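Local atomic coordinates of beta-galacturonidase (Eisenbergiella tayi, PDB entry 6NCW), a protein that hydrolyses beta-linked galacturonides as a glycoside hydrolase of family 2, a family to which beta-glucuronidase activity is generally assigned. Residues S80-G85 with E113-N118; L147-L152 with N176-R181; W223-P228 with G327-E332; H278-Q283 with C513-C518; G420-V425 with T457-L462. One frame throughout, in Å; residues are numbered along the deposited sequence.

Contact 1: S80-G85 with E113-N118; sequences SVLVDG and EVIADN
Ser80, Val81 and Leu82 pair with Ile115, Val114 and Glu113 as neighbouring antiparallel strands, their short axes 4.8 Å apart at 165°. Ser80 with Ile115 and Leu82 with Glu113 are hydrogen-bonded pairs, each closed by two backbone bonds. Leu82 N reaches Glu113 O at 2.8 Å, and Ile115 N reaches Ser80 O at the same length. Val81 and Val114 form the non-hydrogen-bonded pair between them. On the face of Ser80, Leu82, Glu113 and Ile115 the main touch is diagonal. Leu82 CG lies anti to its carbonyl carbon (chi1 -64°), and this brings CD1 to 3.9 Å from Ile115 CG1. The two chains cross obliquely. Ser80 CB sits 4.1 Å from Ile115 CB, so the pair meets at its beta carbons. Glu113 runs out extended past Leu82, its OE1 4.2 Å from Leu82 CD2, while OE2 bonds to the hydroxyl of Ser57. A water donates to Ile115 O at 3.1 Å and makes a weak bond with Ser80 OG. This face is only partly buried. Val81 and Val114 point to the other, buried face, where both lie on Phe72 of strand 68-72. The pair belongs to a six-stranded antiparallel sheet. Strand 86-92 bonds to the far edge of strand 78-83, and strand 55-63 flanks strand 109-117.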
# COMPACT_ATOMS: atom_id res chain seq x y z
N SER A 80 10.70 5.71 39.46
CA SER A 80 11.00 6.34 40.74
C SER A 80 9.90 7.34 41.05
O SER A 80 9.58 8.20 40.22
CB SER A 80 12.35 7.07 40.74
OG SER A 80 13.42 6.17 40.57
N VAL A 81 9.31 7.22 42.23
CA VAL A 81 8.18 8.03 42.65
C VAL A 81 8.65 9.04 43.69
O VAL A 81 9.27 8.66 44.69
CB VAL A 81 7.04 7.17 43.22
CG1 VAL A 81 5.87 8.05 43.55
CG2 VAL A 81 6.65 6.06 42.24
N LEU A 82 8.37 10.31 43.45
CA LEU A 82 8.71 11.39 44.37
C LEU A 82 7.43 12.12 44.74
O LEU A 82 6.65 12.49 43.85
CB LEU A 82 9.71 12.37 43.75
CG LEU A 82 11.12 11.89 43.39
CD1 LEU A 82 11.13 11.19 42.05
CD2 LEU A 82 12.08 13.08 43.37
N VAL A 83 7.22 12.31 46.04
CA VAL A 83 6.10 13.09 46.57
C VAL A 83 6.69 14.28 47.33
O VAL A 83 7.55 14.10 48.20
CB VAL A 83 5.21 12.24 47.48
CG1 VAL A 83 4.21 13.13 48.22
CG2 VAL A 83 4.48 11.16 46.66
N ASP A 84 6.27 15.49 46.96
CA ASP A 84 6.80 16.72 47.55
C ASP A 84 8.32 16.76 47.49
O ASP A 84 8.99 17.24 48.41
CB ASP A 84 6.30 16.91 48.99
CG ASP A 84 4.79 17.00 49.07
OD1 ASP A 84 4.19 16.42 50.00
OD2 ASP A 84 4.19 17.63 48.17
N GLY A 85 8.88 16.24 46.41
CA GLY A 85 10.30 16.26 46.18
C GLY A 85 11.09 15.16 46.85
O GLY A 85 12.29 15.05 46.60
N GLU A 113 5.63 13.27 41.33
CA GLU A 113 6.50 13.19 40.17
C GLU A 113 6.95 11.75 40.01
O GLU A 113 7.39 11.13 40.98
CB GLU A 113 7.71 14.11 40.28
CG GLU A 113 8.69 13.97 39.10
CD GLU A 113 9.84 14.95 39.17
OE1 GLU A 113 10.24 15.33 40.30
OE2 GLU A 113 10.36 15.35 38.09
N VAL A 114 6.83 11.22 38.80
CA VAL A 114 7.27 9.88 38.47
C VAL A 114 8.37 10.00 37.42
O VAL A 114 8.17 10.62 36.37
CB VAL A 114 6.12 9.01 37.95
CG1 VAL A 114 6.60 7.59 37.68
CG2 VAL A 114 4.98 9.02 38.94
N ILE A 115 9.53 9.43 37.72
CA ILE A 115 10.61 9.32 36.75
C ILE A 115 10.46 7.94 36.11
O ILE A 115 10.59 6.92 36.79
CB ILE A 115 12.00 9.48 37.39
CG1 ILE A 115 12.04 10.69 38.34
CG2 ILE A 115 13.07 9.60 36.31
CD1 ILE A 115 11.92 12.00 37.64
N ALA A 116 10.16 7.91 34.82
CA ALA A 116 10.05 6.67 34.06
C ALA A 116 11.27 6.52 33.17
O ALA A 116 11.76 7.51 32.61
CB ALA A 116 8.78 6.65 33.20
N ASP A 117 11.72 5.29 33.02
CA ASP A 117 12.96 4.99 32.31
C ASP A 117 12.77 3.70 31.51
O ASP A 117 12.37 2.69 32.08
CB ASP A 117 14.10 4.83 33.32
CG ASP A 117 15.44 4.65 32.67
OD1 ASP A 117 15.53 4.75 31.41
OD2 ASP A 117 16.41 4.40 33.41
N ASN A 118 13.05 3.76 30.20
CA ASN A 118 12.99 2.57 29.34
C ASN A 118 14.36 2.18 28.78
O ASN A 118 14.44 1.40 27.82
CB ASN A 118 11.95 2.77 28.21
CG ASN A 118 12.37 3.81 27.17
OD1 ASN A 118 13.37 4.51 27.31
ND2 ASN A 118 11.55 3.93 26.12
O HOH W 1 13.32 5.57 37.15

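Contact 2: L147-L152 with N176-R181; sequences LGEAYL and NLSSGR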
# COMPACT_ATOMS: atom_id res chain seq x y z
N LEU A 147 -6.08 6.43 53.50
CA LEU A 147 -6.24 5.30 54.41
C LEU A 147 -6.45 5.79 55.84
O LEU A 147 -6.26 6.97 56.17
CB LEU A 147 -5.01 4.39 54.36
CG LEU A 147 -4.63 3.87 52.97
CD1 LEU A 147 -3.34 3.11 53.06
CD2 LEU A 147 -5.74 2.99 52.43
N GLY A 148 -6.84 4.85 56.69
CA GLY A 148 -6.89 5.04 58.11
C GLY A 148 -5.70 4.41 58.80
O GLY A 148 -4.56 4.49 58.32
N GLU A 149 -5.97 3.76 59.94
CA GLU A 149 -4.93 3.10 60.70
C GLU A 149 -4.53 1.75 60.12
O GLU A 149 -3.41 1.30 60.36
CB GLU A 149 -5.38 2.92 62.16
CG GLU A 149 -5.46 4.23 62.93
CD GLU A 149 -4.10 4.91 63.06
OE1 GLU A 149 -3.40 4.63 64.06
OE2 GLU A 149 -3.72 5.70 62.16
N ALA A 150 -5.42 1.11 59.36
CA ALA A 150 -5.14 -0.20 58.77
C ALA A 150 -6.03 -0.39 57.54
O ALA A 150 -7.09 0.23 57.43
CB ALA A 150 -5.37 -1.32 59.78
N TYR A 151 -5.59 -1.27 56.64
CA TYR A 151 -6.30 -1.47 55.38
C TYR A 151 -6.12 -2.89 54.86
O TYR A 151 -5.18 -3.60 55.23
CB TYR A 151 -5.85 -0.46 54.32
CG TYR A 151 -4.45 -0.67 53.79
CD1 TYR A 151 -4.22 -1.34 52.58
CD2 TYR A 151 -3.35 -0.19 54.48
CE1 TYR A 151 -2.94 -1.53 52.09
CE2 TYR A 151 -2.06 -0.37 54.00
CZ TYR A 151 -1.86 -1.04 52.80
OH TYR A 151 -0.58 -1.21 52.34
N LEU A 152 -7.03 -3.28 53.98
CA LEU A 152 -7.01 -4.59 53.34
C LEU A 152 -6.08 -4.55 52.13
O LEU A 152 -6.37 -3.87 51.14
CB LEU A 152 -8.43 -4.99 52.96
CG LEU A 152 -9.33 -5.12 54.20
CD1 LEU A 152 -10.75 -5.53 53.86
CD2 LEU A 152 -8.70 -6.11 55.17
N ASN A 176 -1.41 -3.25 59.17
CA ASN A 176 -1.59 -2.25 60.22
C ASN A 176 -0.50 -1.20 60.05
O ASN A 176 0.69 -1.53 60.03
CB ASN A 176 -1.52 -2.90 61.60
CG ASN A 176 -1.55 -1.89 62.73
OD1 ASN A 176 -2.14 -0.81 62.62
ND2 ASN A 176 -0.90 -2.23 63.83
N LEU A 177 -0.91 0.06 59.88
CA LEU A 177 0.05 1.16 59.79
C LEU A 177 0.28 1.85 61.13
O LEU A 177 1.13 2.74 61.21
CB LEU A 177 -0.42 2.19 58.75
CG LEU A 177 -0.70 1.66 57.33
CD1 LEU A 177 -1.59 2.63 56.60
CD2 LEU A 177 0.59 1.42 56.56
N SER A 178 -0.47 1.47 62.17
CA SER A 178 -0.30 2.02 63.51
C SER A 178 0.84 1.32 64.24
O SER A 178 1.07 0.11 64.09
CB SER A 178 -1.58 1.86 64.32
OG SER A 178 -1.38 2.30 65.65
N SER A 179 1.57 2.09 65.06
CA SER A 179 2.66 1.52 65.84
C SER A 179 2.17 0.60 66.94
O SER A 179 2.96 -0.22 67.44
CB SER A 179 3.53 2.64 66.44
OG SER A 179 2.76 3.54 67.21
N GLY A 180 0.89 0.67 67.32
CA GLY A 180 0.34 -0.17 68.35
C GLY A 180 -0.44 -1.36 67.82
O GLY A 180 -0.84 -1.41 66.66
N ARG A 181 -0.64 -2.34 68.71
CA ARG A 181 -1.46 -3.51 68.41
C ARG A 181 -2.86 -3.08 67.99
O ARG A 181 -3.38 -2.06 68.44
CB ARG A 181 -1.52 -4.42 69.65
CG ARG A 181 -2.38 -5.67 69.52
CD ARG A 181 -2.36 -6.49 70.81
NE ARG A 181 -3.32 -7.59 70.79
CZ ARG A 181 -4.59 -7.49 71.15
NH1 ARG A 181 -5.07 -6.32 71.56
NH2 ARG A 181 -5.40 -8.55 71.10
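Leu177 points its side chain at Leu147 and Tyr151, and its CD1 is the atom that meets both. It comes to the Tyr151 ring at the edge, near the ring plane, with Leu177 CD1 3.9 Å from Tyr151 CD2. The Leu147 side chain lies across that of Leu177 at about a right angle, with the two CD1 atoms 4.0 Å apart. Leu147 CD1 also sits over one face of the Tyr151 ring, offset toward the rim, so the ring has one leucine on a face and another at its edge. Tyr151 CG stands between its backbone N and carbonyl carbon (chi1 70°), which sends the ring to the side where the leucines are. Farther out, Glu149 bends at chi2 and brings OE1 to 3.3 Å from Ser178 CB. The polar link is Leu177 N to Glu149 O, 2.8 Å. Ser178 N gives that oxygen a weak second bond, but its better partner is Asn176 OD1 at 2.9 Å, an Asx turn. Ser178 OG in turn accepts from Gly180 N, an ST turn. The two turns hold the loop's shape. The buried apolar cluster of Leu147, Tyr151 and Leu177, with Val101 of strand 98-105 packed on the last two, joins this loop to the preceding beta domain.

Contact 3: W223-P228 with G327-E332; sequences WSPESP and GILVWE
Trp223 and Leu329 meet edge-on: Leu329 CD2 lies in the plane of the indole, 3.9 Å from Trp223 CZ3. Trp223 CG is anti to its backbone N (chi1 -175°), which carries the six-membered ring out to the barrel segment. There Trp223 CZ2 also comes within 3.6 Å of Gly327 CA. The indole NE1 is bonded to Asp324 O, in the last turn of helix 317-326, and this fixes the rotation of the ring. With Leu329 CG anti to its carbonyl carbon (chi1 -60°), the two methyls divide between partners, CD2 to the tryptophan and Leu329 CD1 to Pro225 CG at 4.1 Å. Pro225 also points its CA hydrogen at Gly327 O, with Pro225 CA 3.4 Å from that oxygen. Pro228 closes in on the same glycine, with Pro228 CB 3.6 Å from Gly327 N. Gly327 is therefore wedged among Trp223, Pro225 and Pro228. It has positive phi and ends its helix in a Schellman motif. The opposing segment contains a type I beta turn from Ser224 to Ser227. The arrangement is a domain interface of this family: a hairpin turn of the immunoglobulin-like beta-sandwich packs on the alpha-to-beta loop that leads into a strand of the TIM barrel.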
# COMPACT_ATOMS: atom_id res chain seq x y z
N TRP A 223 -18.67 -20.79 36.51
CA TRP A 223 -18.05 -19.99 35.47
C TRP A 223 -17.52 -20.95 34.41
O TRP A 223 -16.90 -21.97 34.75
CB TRP A 223 -16.93 -19.12 36.03
CG TRP A 223 -16.30 -18.16 35.02
CD1 TRP A 223 -16.60 -16.83 34.86
CD2 TRP A 223 -15.28 -18.45 34.06
NE1 TRP A 223 -15.84 -16.29 33.86
CE2 TRP A 223 -15.01 -17.26 33.35
CE3 TRP A 223 -14.56 -19.61 33.73
CZ2 TRP A 223 -14.06 -17.19 32.33
CZ3 TRP A 223 -13.61 -19.53 32.71
CH2 TRP A 223 -13.37 -18.33 32.03
N SER A 224 -17.77 -20.63 33.15
CA SER A 224 -17.23 -21.41 32.04
C SER A 224 -17.30 -20.55 30.79
O SER A 224 -18.02 -19.54 30.77
CB SER A 224 -18.01 -22.71 31.84
OG SER A 224 -19.22 -22.42 31.16
N PRO A 225 -16.57 -20.92 29.74
CA PRO A 225 -16.68 -20.19 28.46
C PRO A 225 -18.11 -19.99 28.00
O PRO A 225 -18.43 -18.91 27.50
CB PRO A 225 -15.90 -21.08 27.49
CG PRO A 225 -14.82 -21.68 28.35
CD PRO A 225 -15.40 -21.81 29.76
N GLU A 226 -18.98 -20.99 28.16
CA GLU A 226 -20.37 -20.88 27.72
C GLU A 226 -21.23 -20.05 28.66
O GLU A 226 -22.28 -19.55 28.24
CB GLU A 226 -21.03 -22.25 27.58
CG GLU A 226 -20.13 -23.33 27.02
CD GLU A 226 -19.35 -24.01 28.12
OE1 GLU A 226 -19.96 -24.52 29.09
OE2 GLU A 226 -18.12 -24.03 28.01
N SER A 227 -20.82 -19.91 29.92
CA SER A 227 -21.62 -19.22 30.93
C SER A 227 -20.69 -18.55 31.94
O SER A 227 -20.43 -19.08 33.03
CB SER A 227 -22.57 -20.21 31.61
OG SER A 227 -23.38 -19.54 32.55
N PRO A 228 -20.16 -17.37 31.61
CA PRO A 228 -19.16 -16.79 32.53
C PRO A 228 -19.77 -16.02 33.69
O PRO A 228 -19.67 -14.79 33.79
CB PRO A 228 -18.34 -15.89 31.59
CG PRO A 228 -19.31 -15.48 30.53
CD PRO A 228 -20.24 -16.65 30.32
N GLY A 327 -15.80 -14.99 29.16
CA GLY A 327 -15.55 -16.42 29.13
C GLY A 327 -14.35 -16.81 28.30
O GLY A 327 -14.32 -17.91 27.75
N ILE A 328 -13.36 -15.93 28.20
CA ILE A 328 -12.16 -16.19 27.41
C ILE A 328 -11.09 -16.73 28.35
O ILE A 328 -10.79 -16.11 29.37
CB ILE A 328 -11.70 -14.91 26.68
CG1 ILE A 328 -12.77 -14.48 25.66
CG2 ILE A 328 -10.35 -15.12 25.99
CD1 ILE A 328 -12.57 -13.09 25.09
N LEU A 329 -10.51 -17.89 28.02
CA LEU A 329 -9.48 -18.50 28.85
C LEU A 329 -8.13 -17.82 28.62
O LEU A 329 -7.77 -17.48 27.49
CB LEU A 329 -9.39 -20.00 28.56
CG LEU A 329 -10.69 -20.76 28.85
CD1 LEU A 329 -10.70 -22.10 28.15
CD2 LEU A 329 -10.87 -20.91 30.36
N VAL A 330 -7.37 -17.65 29.70
CA VAL A 330 -6.13 -16.90 29.66
C VAL A 330 -5.00 -17.79 30.17
O VAL A 330 -5.08 -18.38 31.25
CB VAL A 330 -6.22 -15.59 30.47
CG1 VAL A 330 -4.86 -14.91 30.53
CG2 VAL A 330 -7.23 -14.66 29.83
N TRP A 331 -3.95 -17.90 29.36
CA TRP A 331 -2.62 -18.27 29.81
C TRP A 331 -1.89 -16.96 30.12
O TRP A 331 -1.71 -16.13 29.22
CB TRP A 331 -1.92 -19.07 28.70
CG TRP A 331 -0.41 -19.23 28.78
CD1 TRP A 331 0.53 -18.24 28.98
CD2 TRP A 331 0.33 -20.44 28.58
NE1 TRP A 331 1.80 -18.78 28.96
CE2 TRP A 331 1.70 -20.12 28.72
CE3 TRP A 331 -0.04 -21.76 28.30
CZ2 TRP A 331 2.71 -21.09 28.58
CZ3 TRP A 331 0.97 -22.72 28.18
CH2 TRP A 331 2.33 -22.37 28.31
N GLU A 332 -1.52 -16.74 31.38
CA GLU A 332 -0.72 -15.58 31.74
C GLU A 332 0.68 -16.04 32.16
O GLU A 332 0.82 -17.05 32.86
CB GLU A 332 -1.37 -14.75 32.85
CG GLU A 332 -0.60 -13.46 33.15
CD GLU A 332 -1.36 -12.43 33.99
OE1 GLU A 332 -1.63 -11.31 33.47
OE2 GLU A 332 -1.68 -12.70 35.18

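Contact 4: H278-Q283 with C513-C518; sequences HEDHPQ and CDVRVC
Asp280 CG lies anti to its backbone N (chi1 -166°), and Val515 CG1 takes the same position on its own residue (chi1 174°). These torsions bring the carboxylate against one methyl of the valine, with Asp280 CG 3.6 Å from Val515 CG1. Val515 CG2 turns to the other neighbour and reaches His278 CB at 3.6 Å, so each methyl has its own neighbour. The His278 side chain crosses the valine at about a right angle. Its ND1 is bonded to Tyr313 OH. The direct polar link is Arg516 N to Asp280 OD1, 3.2 Å and nearly straight at the hydrogen (166°). The N-H comes from above the carboxylate plane. Asp280 OD1 also takes a water at 2.9 Å, which donates to Asp514 O as well. OD2 takes another water and the hydroxyl of Tyr135. The buried carboxylate is thus held by two protein groups and two waters. A further water joins the backbones, accepting from His278 N at 3.1 Å and from Cys513 N. The contact borders the galacturonate site: the His278 side chain is about 4 Å from that of His312, a sugar-binding residue, and about 5 Å from a bound glycerol. Arg516 leads away to Tyr474 of a neighbouring subunit. The segments belong to loop regions of the TIM barrel domain, one following strand 268-276 and the other following strand 504-509. The second includes the short strand 515-516, which pairs with strand 529-530, carrier of the sugar-binding Asn530.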
# COMPACT_ATOMS: atom_id res chain seq x y z
N HIS A 278 0.20 -9.67 22.06
CA HIS A 278 0.97 -8.62 22.72
C HIS A 278 0.09 -7.43 23.06
O HIS A 278 -0.86 -7.10 22.34
CB HIS A 278 2.11 -8.13 21.80
CG HIS A 278 3.40 -8.87 21.98
ND1 HIS A 278 4.15 -8.78 23.13
CD2 HIS A 278 4.05 -9.74 21.16
CE1 HIS A 278 5.21 -9.56 23.01
NE2 HIS A 278 5.18 -10.13 21.82
N GLU A 279 0.43 -6.74 24.14
CA GLU A 279 -0.09 -5.40 24.40
C GLU A 279 0.67 -4.42 23.49
O GLU A 279 1.68 -3.83 23.89
CB GLU A 279 0.04 -5.02 25.87
CG GLU A 279 -0.83 -5.90 26.81
CD GLU A 279 -0.81 -5.41 28.29
OE1 GLU A 279 -1.81 -5.64 29.03
OE2 GLU A 279 0.21 -4.83 28.70
N ASP A 280 0.21 -4.28 22.25
CA ASP A 280 0.87 -3.36 21.33
C ASP A 280 -0.14 -2.80 20.34
O ASP A 280 -1.05 -3.50 19.90
CB ASP A 280 2.01 -4.07 20.59
CG ASP A 280 2.96 -3.09 19.89
OD1 ASP A 280 2.80 -2.90 18.66
OD2 ASP A 280 3.85 -2.51 20.57
N HIS A 281 0.03 -1.52 19.98
CA HIS A 281 -0.91 -0.86 19.09
C HIS A 281 -0.20 0.35 18.52
O HIS A 281 0.57 1.00 19.25
CB HIS A 281 -2.19 -0.45 19.84
CG HIS A 281 -3.24 0.20 18.99
ND1 HIS A 281 -3.09 1.46 18.46
CD2 HIS A 281 -4.47 -0.23 18.63
CE1 HIS A 281 -4.19 1.78 17.79
NE2 HIS A 281 -5.03 0.77 17.87
N PRO A 282 -0.43 0.69 17.25
CA PRO A 282 0.36 1.75 16.61
C PRO A 282 0.12 3.14 17.15
O PRO A 282 0.99 4.00 17.00
CB PRO A 282 -0.04 1.67 15.13
CG PRO A 282 -1.16 0.71 15.06
CD PRO A 282 -1.13 -0.15 16.28
N GLN A 283 -1.03 3.41 17.77
CA GLN A 283 -1.29 4.72 18.36
C GLN A 283 -1.11 4.74 19.86
O GLN A 283 -0.88 5.81 20.43
CB GLN A 283 -2.71 5.20 18.08
CG GLN A 283 -3.04 5.58 16.65
CD GLN A 283 -4.49 6.03 16.56
OE1 GLN A 283 -5.38 5.22 16.38
NE2 GLN A 283 -4.73 7.32 16.78
N CYS A 513 -1.87 -9.83 16.19
CA CYS A 513 -1.67 -8.64 15.37
C CYS A 513 -0.18 -8.42 15.17
O CYS A 513 0.65 -8.96 15.90
CB CYS A 513 -2.30 -7.40 16.00
SG CYS A 513 -1.59 -6.98 17.60
N ASP A 514 0.17 -7.65 14.15
CA ASP A 514 1.58 -7.28 13.97
C ASP A 514 2.00 -6.36 15.11
O ASP A 514 1.19 -5.59 15.63
CB ASP A 514 1.80 -6.58 12.64
CG ASP A 514 1.48 -7.48 11.44
OD1 ASP A 514 1.47 -8.73 11.56
OD2 ASP A 514 1.24 -6.92 10.36
N VAL A 515 3.27 -6.46 15.51
CA VAL A 515 3.78 -5.82 16.73
C VAL A 515 5.10 -5.13 16.43
O VAL A 515 5.97 -5.72 15.79
CB VAL A 515 3.99 -6.84 17.87
CG1 VAL A 515 4.66 -6.17 19.07
CG2 VAL A 515 2.66 -7.54 18.27
N ARG A 516 5.27 -3.89 16.93
CA ARG A 516 6.54 -3.19 16.81
C ARG A 516 7.60 -3.91 17.64
O ARG A 516 7.33 -4.36 18.75
CB ARG A 516 6.37 -1.73 17.28
CG ARG A 516 7.68 -0.92 17.42
CD ARG A 516 8.32 -0.59 16.05
NE ARG A 516 7.48 0.36 15.31
CZ ARG A 516 7.42 0.46 13.99
NH1 ARG A 516 8.12 -0.38 13.21
NH2 ARG A 516 6.63 1.39 13.45
N VAL A 517 8.82 -4.02 17.10
CA VAL A 517 9.94 -4.65 17.80
C VAL A 517 11.15 -3.72 17.90
O VAL A 517 11.12 -2.59 17.38
CB VAL A 517 10.35 -5.98 17.13
CG1 VAL A 517 9.16 -6.95 17.11
CG2 VAL A 517 10.85 -5.70 15.73
N CYS A 518 12.22 -4.18 18.55
CA CYS A 518 13.39 -3.34 18.76
C CYS A 518 14.22 -3.23 17.50
O CYS A 518 14.29 -4.15 16.67
CB CYS A 518 14.24 -3.88 19.92
SG CYS A 518 13.43 -3.73 21.58
O HOH W 2 -0.23 -9.74 19.02
O HOH W 3 0.53 -3.30 16.93
O HOH W 4 5.70 -4.48 21.81

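Contact 5: G420-V425 with T457-L462; sequences GYPEVV and TGKPFL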
# COMPACT_ATOMS: atom_id res chain seq x y z
N GLY A 420 10.04 -32.24 33.22
CA GLY A 420 9.51 -32.93 34.38
C GLY A 420 8.78 -32.02 35.35
O GLY A 420 7.96 -32.50 36.13
N TYR A 421 9.05 -30.71 35.29
CA TYR A 421 8.53 -29.80 36.31
C TYR A 421 7.08 -29.34 36.09
O TYR A 421 6.32 -29.31 37.06
CB TYR A 421 9.42 -28.57 36.42
CG TYR A 421 10.82 -28.82 36.94
CD1 TYR A 421 11.93 -28.58 36.14
CD2 TYR A 421 11.04 -29.24 38.25
CE1 TYR A 421 13.21 -28.78 36.60
CE2 TYR A 421 12.34 -29.44 38.73
CZ TYR A 421 13.41 -29.22 37.89
OH TYR A 421 14.70 -29.41 38.34
N PRO A 422 6.66 -28.95 34.88
CA PRO A 422 5.31 -28.40 34.74
C PRO A 422 4.22 -29.47 34.66
O PRO A 422 4.46 -30.64 34.34
CB PRO A 422 5.38 -27.63 33.41
CG PRO A 422 6.41 -28.37 32.63
CD PRO A 422 7.45 -28.77 33.65
N GLU A 423 2.98 -29.02 34.89
CA GLU A 423 1.83 -29.88 34.67
C GLU A 423 1.50 -30.05 33.19
O GLU A 423 0.89 -31.05 32.81
CB GLU A 423 0.59 -29.32 35.38
CG GLU A 423 0.59 -29.52 36.89
CD GLU A 423 1.60 -28.63 37.58
OE1 GLU A 423 1.81 -27.46 37.16
OE2 GLU A 423 2.18 -29.11 38.57
N VAL A 424 1.82 -29.06 32.36
CA VAL A 424 1.55 -29.11 30.93
C VAL A 424 2.87 -28.88 30.20
O VAL A 424 3.67 -28.03 30.62
CB VAL A 424 0.50 -28.06 30.51
CG1 VAL A 424 0.20 -28.15 29.00
CG2 VAL A 424 -0.76 -28.26 31.32
N VAL A 425 3.10 -29.65 29.13
CA VAL A 425 4.24 -29.45 28.23
C VAL A 425 3.80 -28.58 27.06
O VAL A 425 2.80 -28.88 26.41
CB VAL A 425 4.79 -30.79 27.72
CG1 VAL A 425 6.00 -30.54 26.83
CG2 VAL A 425 5.12 -31.74 28.88
N THR A 457 6.43 -36.97 29.58
CA THR A 457 5.58 -37.99 28.97
C THR A 457 4.26 -38.14 29.72
O THR A 457 4.21 -38.04 30.95
CB THR A 457 6.32 -39.33 28.92
OG1 THR A 457 5.45 -40.33 28.36
CG2 THR A 457 6.76 -39.78 30.34
N GLY A 458 3.19 -38.38 28.97
CA GLY A 458 1.89 -38.60 29.57
C GLY A 458 1.19 -37.36 30.11
O GLY A 458 0.09 -37.49 30.66
N LYS A 459 1.78 -36.17 29.97
CA LYS A 459 1.15 -34.93 30.41
C LYS A 459 0.38 -34.27 29.28
O LYS A 459 0.55 -34.62 28.10
CB LYS A 459 2.22 -33.97 30.93
CG LYS A 459 2.88 -34.37 32.24
CD LYS A 459 4.15 -33.55 32.41
CE LYS A 459 4.81 -33.82 33.73
NZ LYS A 459 5.94 -32.91 34.01
N PRO A 460 -0.52 -33.33 29.58
CA PRO A 460 -1.16 -32.56 28.51
C PRO A 460 -0.12 -31.78 27.71
O PRO A 460 0.92 -31.39 28.24
CB PRO A 460 -2.11 -31.62 29.26
CG PRO A 460 -2.33 -32.28 30.58
CD PRO A 460 -1.05 -32.96 30.91
N PHE A 461 -0.42 -31.55 26.44
CA PHE A 461 0.52 -30.96 25.49
C PHE A 461 -0.19 -29.86 24.72
O PHE A 461 -1.27 -30.09 24.17
CB PHE A 461 1.08 -32.06 24.55
CG PHE A 461 1.95 -31.54 23.41
CD1 PHE A 461 3.24 -31.07 23.63
CD2 PHE A 461 1.49 -31.60 22.10
CE1 PHE A 461 4.04 -30.63 22.58
CE2 PHE A 461 2.29 -31.16 21.04
CZ PHE A 461 3.56 -30.67 21.29
N LEU A 462 0.42 -28.68 24.67
CA LEU A 462 -0.08 -27.54 23.91
C LEU A 462 0.99 -27.06 22.93
O LEU A 462 2.18 -27.10 23.25
CB LEU A 462 -0.47 -26.37 24.84
CG LEU A 462 -1.74 -26.48 25.67
CD1 LEU A 462 -1.81 -25.36 26.69
CD2 LEU A 462 -2.97 -26.46 24.75
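Lys459 NZ is gripped by three backbone carbonyls of one loop. The shortest bond runs from Lys459 NZ to Pro422 O at 2.7 Å, in the plane of that carbonyl. Gly420 O is a weak second acceptor, and Leu419 O, just before the segment, is the third. The lysine CG is anti to the carbonyl carbon (chi1 -70°) and the chain is extended beyond it, so the ammonium reaches the carbonyls at the start of the loop. On the way its aliphatic part passes Glu423 O, 3.7 Å from Lys459 CB, and crosses Val425 at about a right angle, with Lys459 CD 4.1 Å from Val425 CG2. The gathered carbonyls would tend to stabilise the positive charge. Beyond the lysine the backbones run side by side. Val425 N donates to Pro460 O at 2.9 Å, and Leu462 N donates to Val425 O at 3.0 Å. Between these bonds Phe461 CA comes close to Val425 O. Val424 sets CG1 3.4 Å from Pro460 O, while its CG2 meets the proline ring at CB. The same Val424 CG1 touches Leu462 CD1 at 4.1 Å. On the other side Phe461 and Val425 lie against helix 439-453, where Phe461 makes an edge-to-face contact with Tyr447. The Val425 and Phe461 pair is a parallel bridge. It begins the pairing of strands 425-428 and 461-466, joined through helix 439-453 as a beta-alpha-beta unit of the TIM barrel. Farther along the second strand lies Glu465, a galacturonate-binding residue.

From the N terminus, contact 1 closes first, pairing two strands of the N-terminal beta domain. Contact 2 follows in series and closes the hairpin of strands 150-162 and 165-176 at the start of the immunoglobulin-like sandwich. Contact 3 spans 98 residues and joins that sandwich to the barrel. Contact 4 opens within this span, at 278-283, and closes much later at 513-518, so contacts 3 and 4 cross along the chain. Contact 5 is nested inside the loop closed by contact 4 and ties two neighbouring barrel strands. Contacts 3 and 5 touch where Trp331 packs on Leu462. The centres of contacts 1 and 5 lie about 43 Å apart.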